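Local atomic coordinates of mandelate racemase/muconate lactonizing protein (Paenibacillus sp., PDB entry 3VCC), a protein that probably dehydrates D-galacturonate, as a magnesium-binding member of the enolase superfamily. Residues A[19-24]-A[44-49]; A[201-206]-A[228-233]; A[208-213]-A[232-237]. One frame throughout, in Å; residues are numbered along the deposited sequence.

Contact 1: residues A[19-24]-A[44-49]; sequences FAKLTG and TVDIAR
Ala20 and Ile47 lock together through two short backbone hydrogen bonds, Ala20 N to Ile47 O at 2.9 Å and Ile47 N to Ala20 O at 2.8 Å, which make them a hydrogen-bonded pair of an antiparallel sheet. Leu22 and Val45 repeat the arrangement two residues on, N to O in both directions. Between and beyond these rungs, Phe19 with Ala48, Lys21 with Asp46 and Thr23 with Thr44 are the non-hydrogen-bonded pairs. The strand axes run at 156°, close to antiparallel.

The apolar contact lies on the face carrying Ala20, Leu22, Val45 and Ile47, where the branch point CG of Leu22 lies 3.9 Å from CG1 of Ile47. These residues turn inward: Ala20 and Leu22 touch helix 371-380, while Leu22 and Ile47 also meet Phe369.

On the other face the Phe19 ring swings diagonally over its neighbour strand, since CG lies anti to the backbone N (chi1 177°) and carries CZ to within 3.7 Å of CG of Asp46. Ring and carboxylate planes stand 75° apart, and OD2 of Asp46 sits at the ring edge, in its plane. Trp383 also meets this ring.

Polar side chains meet mainly through carbon. Asp46 OD1 rests 3.3 Å from Lys21 CG, yet the lysine bends at its last two torsions and takes its amino group toward Thr44, leaving NZ 5.9 Å from OD1. The charges may attract at that range without forming a salt bridge. The hairpin is therefore held by its backbone ladder and by the apolar face that Leu22 and Ile47 share, with its polar side chains contributing mostly their aliphatic parts.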
loop_
_atom_site.group_PDB
_atom_site.type_symbol
_atom_site.label_atom_id
_atom_site.label_comp_id
_atom_site.label_asym_id
_atom_site.label_seq_id
_atom_site.Cartn_x
_atom_site.Cartn_y
_atom_site.Cartn_z
ATOM N N PHE A 19 2.970 -10.155 -20.572
ATOM C CA PHE A 19 3.569 -9.223 -19.615
ATOM C C PHE A 19 3.943 -7.896 -20.284
ATOM O O PHE A 19 4.461 -7.887 -21.404
ATOM C CB PHE A 19 4.836 -9.828 -19.031
ATOM C CG PHE A 19 5.556 -8.912 -18.081
ATOM C CD1 PHE A 19 6.581 -8.100 -18.534
ATOM C CD2 PHE A 19 5.181 -8.837 -16.752
ATOM C CE1 PHE A 19 7.235 -7.239 -17.675
ATOM C CE2 PHE A 19 5.837 -7.975 -15.872
ATOM C CZ PHE A 19 6.859 -7.176 -16.336
ATOM N N ALA A 20 3.700 -6.783 -19.590
ATOM C CA ALA A 20 4.065 -5.468 -20.099
ATOM C C ALA A 20 4.217 -4.462 -18.966
ATOM O O ALA A 20 3.588 -4.599 -17.934
ATOM C CB ALA A 20 3.020 -4.972 -21.076
ATOM N N LYS A 21 5.028 -3.438 -19.190
ATOM C CA LYS A 21 5.215 -2.375 -18.200
ATOM C C LYS A 21 4.419 -1.145 -18.620
ATOM O O LYS A 21 4.639 -0.597 -19.705
ATOM C CB LYS A 21 6.705 -2.041 -18.086
ATOM C CG LYS A 21 7.026 -0.896 -17.102
ATOM C CD LYS A 21 8.531 -0.749 -16.900
ATOM C CE LYS A 21 9.131 0.315 -17.817
ATOM N NZ LYS A 21 8.854 1.706 -17.347
ATOM N N LEU A 22 3.480 -0.717 -17.777
ATOM C CA LEU A 22 2.690 0.480 -18.071
ATOM C C LEU A 22 3.338 1.694 -17.398
ATOM O O LEU A 22 4.055 1.557 -16.406
ATOM C CB LEU A 22 1.245 0.323 -17.576
ATOM C CG LEU A 22 0.464 -0.952 -17.920
ATOM C CD1 LEU A 22 -1.030 -0.710 -17.739
ATOM C CD2 LEU A 22 0.748 -1.400 -19.345
ATOM N N THR A 23 3.088 2.882 -17.936
ATOM C CA THR A 23 3.745 4.063 -17.406
ATOM C C THR A 23 2.754 5.194 -17.217
ATOM O O THR A 23 1.727 5.266 -17.898
ATOM C CB THR A 23 4.862 4.557 -18.347
ATOM O OG1 THR A 23 4.293 4.914 -19.609
ATOM C CG2 THR A 23 5.908 3.481 -18.560
ATOM N N GLY A 24 3.091 6.100 -16.311
ATOM C CA GLY A 24 2.225 7.223 -16.002
ATOM C C GLY A 24 2.972 8.220 -15.137
ATOM O O GLY A 24 4.207 8.228 -15.114
ATOM N N THR A 44 5.580 3.684 -12.857
ATOM C CA THR A 44 5.328 2.538 -13.724
ATOM C C THR A 44 4.636 1.440 -12.936
ATOM O O THR A 44 4.684 1.416 -11.705
ATOM C CB THR A 44 6.622 1.997 -14.349
ATOM O OG1 THR A 44 7.484 1.506 -13.320
ATOM C CG2 THR A 44 7.349 3.095 -15.126
ATOM N N VAL A 45 3.971 0.549 -13.657
ATOM C CA VAL A 45 3.352 -0.626 -13.055
ATOM C C VAL A 45 3.600 -1.814 -13.972
ATOM O O VAL A 45 3.177 -1.783 -15.127
ATOM C CB VAL A 45 1.816 -0.481 -12.933
ATOM C CG1 VAL A 45 1.217 -1.785 -12.421
ATOM C CG2 VAL A 45 1.419 0.670 -12.011
ATOM N N ASP A 46 4.266 -2.857 -13.463
ATOM C CA ASP A 46 4.431 -4.104 -14.208
ATOM C C ASP A 46 3.144 -4.930 -14.164
ATOM O O ASP A 46 2.659 -5.288 -13.090
ATOM C CB ASP A 46 5.611 -4.928 -13.670
ATOM C CG ASP A 46 6.963 -4.320 -14.043
ATOM O OD1 ASP A 46 6.975 -3.304 -14.776
ATOM O OD2 ASP A 46 8.002 -4.875 -13.629
ATOM N N ILE A 47 2.610 -5.232 -15.338
ATOM C CA ILE A 47 1.305 -5.849 -15.462
ATOM C C ILE A 47 1.398 -7.164 -16.233
ATOM O O ILE A 47 2.161 -7.283 -17.193
ATOM C CB ILE A 47 0.323 -4.880 -16.169
ATOM C CG1 ILE A 47 -0.004 -3.711 -15.233
ATOM C CG2 ILE A 47 -0.957 -5.576 -16.554
ATOM C CD1 ILE A 47 -0.876 -4.111 -14.054
ATOM N N ALA A 48 0.645 -8.162 -15.791
ATOM C CA ALA A 48 0.437 -9.356 -16.614
ATOM C C ALA A 48 -1.035 -9.539 -16.986
ATOM O O ALA A 48 -1.936 -9.143 -16.241
ATOM C CB ALA A 48 0.970 -10.588 -15.908
ATOM N N ARG A 49 -1.263 -10.158 -18.141
ATOM C CA ARG A 49 -2.589 -10.488 -18.614
ATOM C C ARG A 49 -2.605 -11.997 -18.766
ATOM O O ARG A 49 -1.779 -12.557 -19.478
ATOM C CB ARG A 49 -2.849 -9.801 -19.962
ATOM C CG ARG A 49 -4.152 -10.139 -20.636
ATOM C CD ARG A 49 -4.462 -9.151 -21.783
ATOM N NE ARG A 49 -3.631 -9.342 -22.978
ATOM C CZ ARG A 49 -3.525 -8.454 -23.968
ATOM N NH1 ARG A 49 -2.751 -8.712 -25.024
ATOM N NH2 ARG A 49 -4.183 -7.300 -23.897
#

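Contact 2: residues A[201-206]-A[228-233]; sequences AGKIMI and NLYWLE. With MG (magnesium ion), chain D.
Trp231 has its CG between the backbone N and the carbonyl carbon (chi1 83°), which turns one face of the indole to Met205, whose own chain bends at chi2 and chi3 to follow it. Met205 CG thus sits 3.3 Å from the centroid of the five-membered ring, almost on its normal, and SD lies over the six-membered ring at 3.6 Å from that centroid. One face of the indole is covered by this CH-pi and Met-aromatic pair. Lys203 does something similar to Tyr230: its CD passes over the phenol face, 3.9 Å from the ring centroid, while Tyr230 OH is hydrogen-bonded to Glu333.

The indole also reaches the metal site. Its NE1 donates a bent bond of 3.2 Å to the anti lone pair of Glu233 OE1, which also has a salt bridge to Lys168 and a hydrogen bond from Gln283. The other oxygen, OE2, binds magnesium at 2.1 Å, with Asp207 and Glu263 completing the protein ligands. Trp231 is thus a second-shell residue, and with Lys168 and Gln283 it probably limits rotation of the carboxylate.

On the sheet face away from Met205 and Trp231, Ile206 CG1 packs 3.9 Å from Leu232 CD1. The backbones are joined by Tyr230 N to Ile204 O, Ile206 N to Trp231 O and Glu233 N to Ile206 O. These parallel neighbours belong to a beta-alpha-beta unit of the TIM barrel, flanked by strands 167-170 and 258-261, with helices 180-198 and 214-223 packed outside.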
loop_
_atom_site.group_PDB
_atom_site.type_symbol
_atom_site.label_atom_id
_atom_site.label_comp_id
_atom_site.label_asym_id
_atom_site.label_seq_id
_atom_site.Cartn_x
_atom_site.Cartn_y
_atom_site.Cartn_z
ATOM N N ALA A 201 -10.502 16.399 13.145
ATOM C CA ALA A 201 -10.850 15.019 12.818
ATOM C C ALA A 201 -9.875 14.381 11.824
ATOM O O ALA A 201 -10.060 13.234 11.422
ATOM C CB ALA A 201 -12.277 14.937 12.295
ATOM N N GLY A 202 -8.855 15.126 11.417
ATOM C CA GLY A 202 -7.884 14.595 10.474
ATOM C C GLY A 202 -6.790 13.826 11.196
ATOM O O GLY A 202 -6.189 14.346 12.121
ATOM N N LYS A 203 -6.541 12.585 10.793
ATOM C CA LYS A 203 -5.481 11.808 11.437
ATOM C C LYS A 203 -4.132 12.162 10.823
ATOM O O LYS A 203 -4.010 12.282 9.607
ATOM C CB LYS A 203 -5.755 10.305 11.335
ATOM C CG LYS A 203 -6.871 9.841 12.267
ATOM C CD LYS A 203 -7.199 8.379 12.055
ATOM C CE LYS A 203 -8.373 7.935 12.916
ATOM N NZ LYS A 203 -9.691 8.327 12.338
ATOM N N ILE A 204 -3.122 12.314 11.677
ATOM C CA ILE A 204 -1.791 12.694 11.241
ATOM C C ILE A 204 -0.798 11.581 11.560
ATOM O O ILE A 204 -0.702 11.143 12.714
ATOM C CB ILE A 204 -1.331 13.986 11.958
ATOM C CG1 ILE A 204 -2.237 15.157 11.585
ATOM C CG2 ILE A 204 0.136 14.282 11.651
ATOM C CD1 ILE A 204 -2.257 15.458 10.098
ATOM N N MET A 205 -0.070 11.124 10.540
ATOM C CA MET A 205 0.960 10.110 10.733
ATOM C C MET A 205 2.318 10.667 10.357
ATOM O O MET A 205 2.410 11.527 9.479
ATOM C CB MET A 205 0.653 8.869 9.897
ATOM C CG MET A 205 -0.413 7.999 10.525
ATOM S SD MET A 205 -1.618 7.439 9.337
ATOM C CE MET A 205 -2.611 8.913 9.227
ATOM N N ILE A 206 3.375 10.200 11.016
ATOM C CA ILE A 206 4.708 10.632 10.602
ATOM C C ILE A 206 5.584 9.434 10.307
ATOM O O ILE A 206 5.459 8.377 10.941
ATOM C CB ILE A 206 5.400 11.610 11.605
ATOM C CG1 ILE A 206 5.662 10.946 12.955
ATOM C CG2 ILE A 206 4.575 12.889 11.786
ATOM C CD1 ILE A 206 6.338 11.909 13.969
ATOM N N ASN A 228 -2.221 15.660 18.121
ATOM C CA ASN A 228 -2.603 14.263 18.203
ATOM C C ASN A 228 -2.093 13.507 16.978
ATOM O O ASN A 228 -2.608 13.667 15.874
ATOM C CB ASN A 228 -4.117 14.122 18.375
ATOM C CG ASN A 228 -4.613 14.732 19.684
ATOM O OD1 ASN A 228 -3.948 14.639 20.724
ATOM N ND2 ASN A 228 -5.781 15.367 19.635
ATOM N N LEU A 229 -1.045 12.720 17.187
ATOM C CA LEU A 229 -0.443 11.916 16.133
ATOM C C LEU A 229 -1.049 10.526 16.188
ATOM O O LEU A 229 -1.156 9.934 17.278
ATOM C CB LEU A 229 1.064 11.818 16.360
ATOM C CG LEU A 229 1.833 13.129 16.363
ATOM C CD1 LEU A 229 3.283 12.888 16.794
ATOM C CD2 LEU A 229 1.776 13.778 14.984
ATOM N N TYR A 230 -1.445 10.002 15.036
ATOM C CA TYR A 230 -2.085 8.697 14.993
ATOM C C TYR A 230 -1.047 7.588 15.043
ATOM O O TYR A 230 -1.177 6.632 15.822
ATOM C CB TYR A 230 -2.976 8.564 13.760
ATOM C CG TYR A 230 -3.770 7.281 13.767
ATOM C CD1 TYR A 230 -4.861 7.113 14.615
ATOM C CD2 TYR A 230 -3.420 6.226 12.938
ATOM C CE1 TYR A 230 -5.586 5.925 14.623
ATOM C CE2 TYR A 230 -4.141 5.045 12.935
ATOM C CZ TYR A 230 -5.220 4.900 13.781
ATOM O OH TYR A 230 -5.928 3.716 13.768
ATOM N N TRP A 231 -0.015 7.695 14.214
ATOM C CA TRP A 231 1.087 6.748 14.338
ATOM C C TRP A 231 2.449 7.308 13.974
ATOM O O TRP A 231 2.572 8.335 13.297
ATOM C CB TRP A 231 0.784 5.413 13.620
ATOM C CG TRP A 231 1.017 5.298 12.101
ATOM C CD1 TRP A 231 2.083 5.761 11.362
ATOM C CD2 TRP A 231 0.155 4.622 11.172
ATOM N NE1 TRP A 231 1.925 5.416 10.038
ATOM C CE2 TRP A 231 0.748 4.724 9.893
ATOM C CE3 TRP A 231 -1.065 3.944 11.302
ATOM C CZ2 TRP A 231 0.154 4.176 8.742
ATOM C CZ3 TRP A 231 -1.661 3.403 10.148
ATOM C CH2 TRP A 231 -1.045 3.521 8.890
ATOM N N LEU A 232 3.465 6.605 14.452
ATOM C CA LEU A 232 4.852 6.915 14.216
ATOM C C LEU A 232 5.448 5.721 13.505
ATOM O O LEU A 232 5.490 4.610 14.045
ATOM C CB LEU A 232 5.579 7.122 15.548
ATOM C CG LEU A 232 7.101 7.023 15.526
ATOM C CD1 LEU A 232 7.699 8.158 14.668
ATOM C CD2 LEU A 232 7.654 7.032 16.958
ATOM N N GLU A 233 5.907 5.964 12.289
ATOM C CA GLU A 233 6.330 4.904 11.389
ATOM C C GLU A 233 7.841 4.961 11.165
ATOM O O GLU A 233 8.388 6.022 10.848
ATOM C CB GLU A 233 5.597 5.057 10.051
ATOM C CG GLU A 233 6.134 4.165 8.926
ATOM C CD GLU A 233 5.232 4.193 7.692
ATOM O OE1 GLU A 233 4.071 4.632 7.798
ATOM O OE2 GLU A 233 5.683 3.770 6.619
HETATM MG MG MG D . 7.215 4.209 5.278
HETATM O O HOH W 1 5.500 4.506 3.909
HETATM O O HOH W 2 9.120 4.162 6.383
HETATM O O HOH W 3 8.579 4.586 3.404
#

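Contact 3: residues A[208-213]-A[232-237]; sequences ANNAYN and LEEAFH. With MG (magnesium ion), chain D; MG (magnesium ion), chain C.
Asn209 and Asn210 both have positive phi, at the centre of a type I' turn from Ala208 to Ala211, and Glu234 opposite them is left-handed too (45/55). Alternate N-H groups of 208-213 bond to three successive carbonyls: Ala208 N to Glu233 O, Asn210 N to Glu234 O at 2.7 Å, and Tyr212 N to Ala235 O in a more bent bond of 137° at the hydrogen. The turn's own bond runs from Ala211 N to Ala208 O.

Glu234 stands between two magnesium ions. Its OE2 binds one directly at 2.1 Å, together with Asp261 and Glu238, while OE1 lies close to water 2, a ligand of the ion held by Glu233, at a distance too short to be taken at face value. Water 4 joins the same OE1 to Asn209 ND2, which donates to it at 3.1 Å; water 5 links Asn210 O with His237 N.

Ala208 CB packs 3.9 Å from Ala235 CA, and Phe236 CB lies against the backbone O of Tyr212. These loops follow strands 204-207 and 229-233 at the metal-binding end of the barrel; Asn213 N-caps helix 214-223, against which Tyr212 and Ala235 pack, while Phe236 reaches Leu242 on helix 240-253.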
loop_
_atom_site.group_PDB
_atom_site.type_symbol
_atom_site.label_atom_id
_atom_site.label_comp_id
_atom_site.label_asym_id
_atom_site.label_seq_id
_atom_site.Cartn_x
_atom_site.Cartn_y
_atom_site.Cartn_z
ATOM N N ALA A 208 9.598 8.508 9.554
ATOM C CA ALA A 208 10.975 8.984 9.575
ATOM C C ALA A 208 11.924 8.236 8.640
ATOM O O ALA A 208 13.091 8.625 8.507
ATOM C CB ALA A 208 11.528 8.974 11.009
ATOM N N ASN A 209 11.442 7.179 7.986
ATOM C CA ASN A 209 12.310 6.343 7.163
ATOM C C ASN A 209 13.636 6.053 7.854
ATOM O O ASN A 209 14.699 6.103 7.240
ATOM C CB ASN A 209 12.526 6.919 5.767
ATOM C CG ASN A 209 11.291 6.806 4.912
ATOM O OD1 ASN A 209 10.530 7.758 4.801
ATOM N ND2 ASN A 209 11.061 5.624 4.331
ATOM N N ASN A 210 13.520 5.696 9.126
ATOM C CA ASN A 210 14.652 5.246 9.956
ATOM C C ASN A 210 15.726 6.295 10.254
ATOM O O ASN A 210 16.808 5.962 10.754
ATOM C CB ASN A 210 15.277 3.973 9.383
ATOM C CG ASN A 210 14.349 2.766 9.497
ATOM O OD1 ASN A 210 13.490 2.699 10.391
ATOM N ND2 ASN A 210 14.515 1.808 8.582
ATOM N N ALA A 211 15.426 7.559 9.984
ATOM C CA ALA A 211 16.434 8.615 10.155
ATOM C C ALA A 211 16.668 9.067 11.597
ATOM O O ALA A 211 17.591 9.848 11.848
ATOM C CB ALA A 211 16.093 9.813 9.305
ATOM N N TYR A 212 15.821 8.633 12.529
ATOM C CA TYR A 212 15.976 9.037 13.933
ATOM C C TYR A 212 16.770 7.992 14.745
ATOM O O TYR A 212 17.203 6.964 14.211
ATOM C CB TYR A 212 14.604 9.244 14.579
ATOM C CG TYR A 212 13.801 10.464 14.106
ATOM C CD1 TYR A 212 14.406 11.533 13.457
ATOM C CD2 TYR A 212 12.433 10.539 14.347
ATOM C CE1 TYR A 212 13.662 12.649 13.055
ATOM C CE2 TYR A 212 11.685 11.635 13.950
ATOM C CZ TYR A 212 12.303 12.691 13.310
ATOM O OH TYR A 212 11.544 13.783 12.915
ATOM N N ASN A 213 16.982 8.281 16.026
ATOM C CA ASN A 213 17.322 7.259 17.022
ATOM C C ASN A 213 16.304 7.443 18.132
ATOM O O ASN A 213 15.417 8.291 17.996
ATOM C CB ASN A 213 18.774 7.372 17.523
ATOM C CG ASN A 213 19.129 8.779 18.042
ATOM O OD1 ASN A 213 18.268 9.533 18.471
ATOM N ND2 ASN A 213 20.414 9.110 18.012
ATOM N N LEU A 232 3.465 6.605 14.452
ATOM C CA LEU A 232 4.852 6.915 14.216
ATOM C C LEU A 232 5.448 5.721 13.505
ATOM O O LEU A 232 5.490 4.610 14.045
ATOM C CB LEU A 232 5.579 7.122 15.548
ATOM C CG LEU A 232 7.101 7.023 15.526
ATOM C CD1 LEU A 232 7.699 8.158 14.668
ATOM C CD2 LEU A 232 7.654 7.032 16.958
ATOM N N GLU A 233 5.907 5.964 12.289
ATOM C CA GLU A 233 6.330 4.904 11.389
ATOM C C GLU A 233 7.841 4.961 11.165
ATOM O O GLU A 233 8.388 6.022 10.848
ATOM C CB GLU A 233 5.597 5.057 10.051
ATOM C CG GLU A 233 6.134 4.165 8.926
ATOM C CD GLU A 233 5.232 4.193 7.692
ATOM O OE1 GLU A 233 4.071 4.632 7.798
ATOM O OE2 GLU A 233 5.683 3.770 6.619
ATOM N N GLU A 234 8.502 3.819 11.336
ATOM C CA GLU A 234 9.932 3.689 11.083
ATOM C C GLU A 234 10.772 4.843 11.664
ATOM O O GLU A 234 11.525 5.502 10.940
ATOM C CB GLU A 234 10.211 3.517 9.583
ATOM C CG GLU A 234 9.627 2.213 9.002
ATOM C CD GLU A 234 10.465 1.635 7.869
ATOM O OE1 GLU A 234 10.617 2.283 6.810
ATOM O OE2 GLU A 234 10.958 0.500 8.016
ATOM N N ALA A 235 10.620 5.083 12.963
ATOM C CA ALA A 235 11.445 6.077 13.652
ATOM C C ALA A 235 12.918 5.710 13.479
ATOM O O ALA A 235 13.759 6.575 13.245
ATOM C CB ALA A 235 11.068 6.134 15.145
ATOM N N PHE A 236 13.203 4.406 13.592
ATOM C CA PHE A 236 14.542 3.826 13.441
ATOM C C PHE A 236 14.321 2.352 13.130
ATOM O O PHE A 236 13.223 1.839 13.329
ATOM C CB PHE A 236 15.329 3.957 14.746
ATOM C CG PHE A 236 14.493 3.712 15.966
ATOM C CD1 PHE A 236 13.983 4.776 16.709
ATOM C CD2 PHE A 236 14.151 2.415 16.337
ATOM C CE1 PHE A 236 13.190 4.548 17.840
ATOM C CE2 PHE A 236 13.339 2.183 17.463
ATOM C CZ PHE A 236 12.865 3.251 18.211
ATOM N N HIS A 237 15.342 1.659 12.638
ATOM C CA HIS A 237 15.152 0.246 12.312
ATOM C C HIS A 237 14.611 -0.502 13.520
ATOM O O HIS A 237 15.126 -0.353 14.648
ATOM C CB HIS A 237 16.441 -0.406 11.817
ATOM C CG HIS A 237 16.248 -1.818 11.364
ATOM N ND1 HIS A 237 15.424 -2.154 10.310
ATOM C CD2 HIS A 237 16.747 -2.982 11.839
ATOM C CE1 HIS A 237 15.437 -3.465 10.145
ATOM N NE2 HIS A 237 16.228 -3.992 11.064
HETATM MG MG MG D . 7.215 4.209 5.278
HETATM MG MG MG C . 11.439 -0.872 9.601
HETATM O O HOH W 4 12.758 3.301 5.578
HETATM O O HOH W 5 17.975 3.152 11.564
HETATM O O HOH W 2 9.120 4.162 6.383
HETATM O O HOH W 6 13.480 -0.952 8.709
HETATM O O HOH W 7 12.070 0.796 10.884
HETATM O O HOH W 8 10.702 -2.653 8.459
HETATM O O HOH W 1 5.500 4.506 3.909
#

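Overall arrangement
Contact 1 comes first along the chain, in the hairpin of strands 14-30 and 42-52 within a separate antiparallel sheet. Its centre is about 33 Å from that of contact 2 and about 32 Å from that of contact 3, on the opposite side of the chain's centre. Contacts 2 and 3 are neighbours, their centres about 14 Å apart, and share Leu232 and Glu233. Contact 2 pairs strands 204-207 and 229-233 in the barrel sheet; contact 3 joins the loop after 204-207 to the end of strand 229-233 and the loop beyond. Barrel framework thus passes directly into magnesium-binding loops, while the hairpin fits the amino-terminal capping domain of the enolase superfamily.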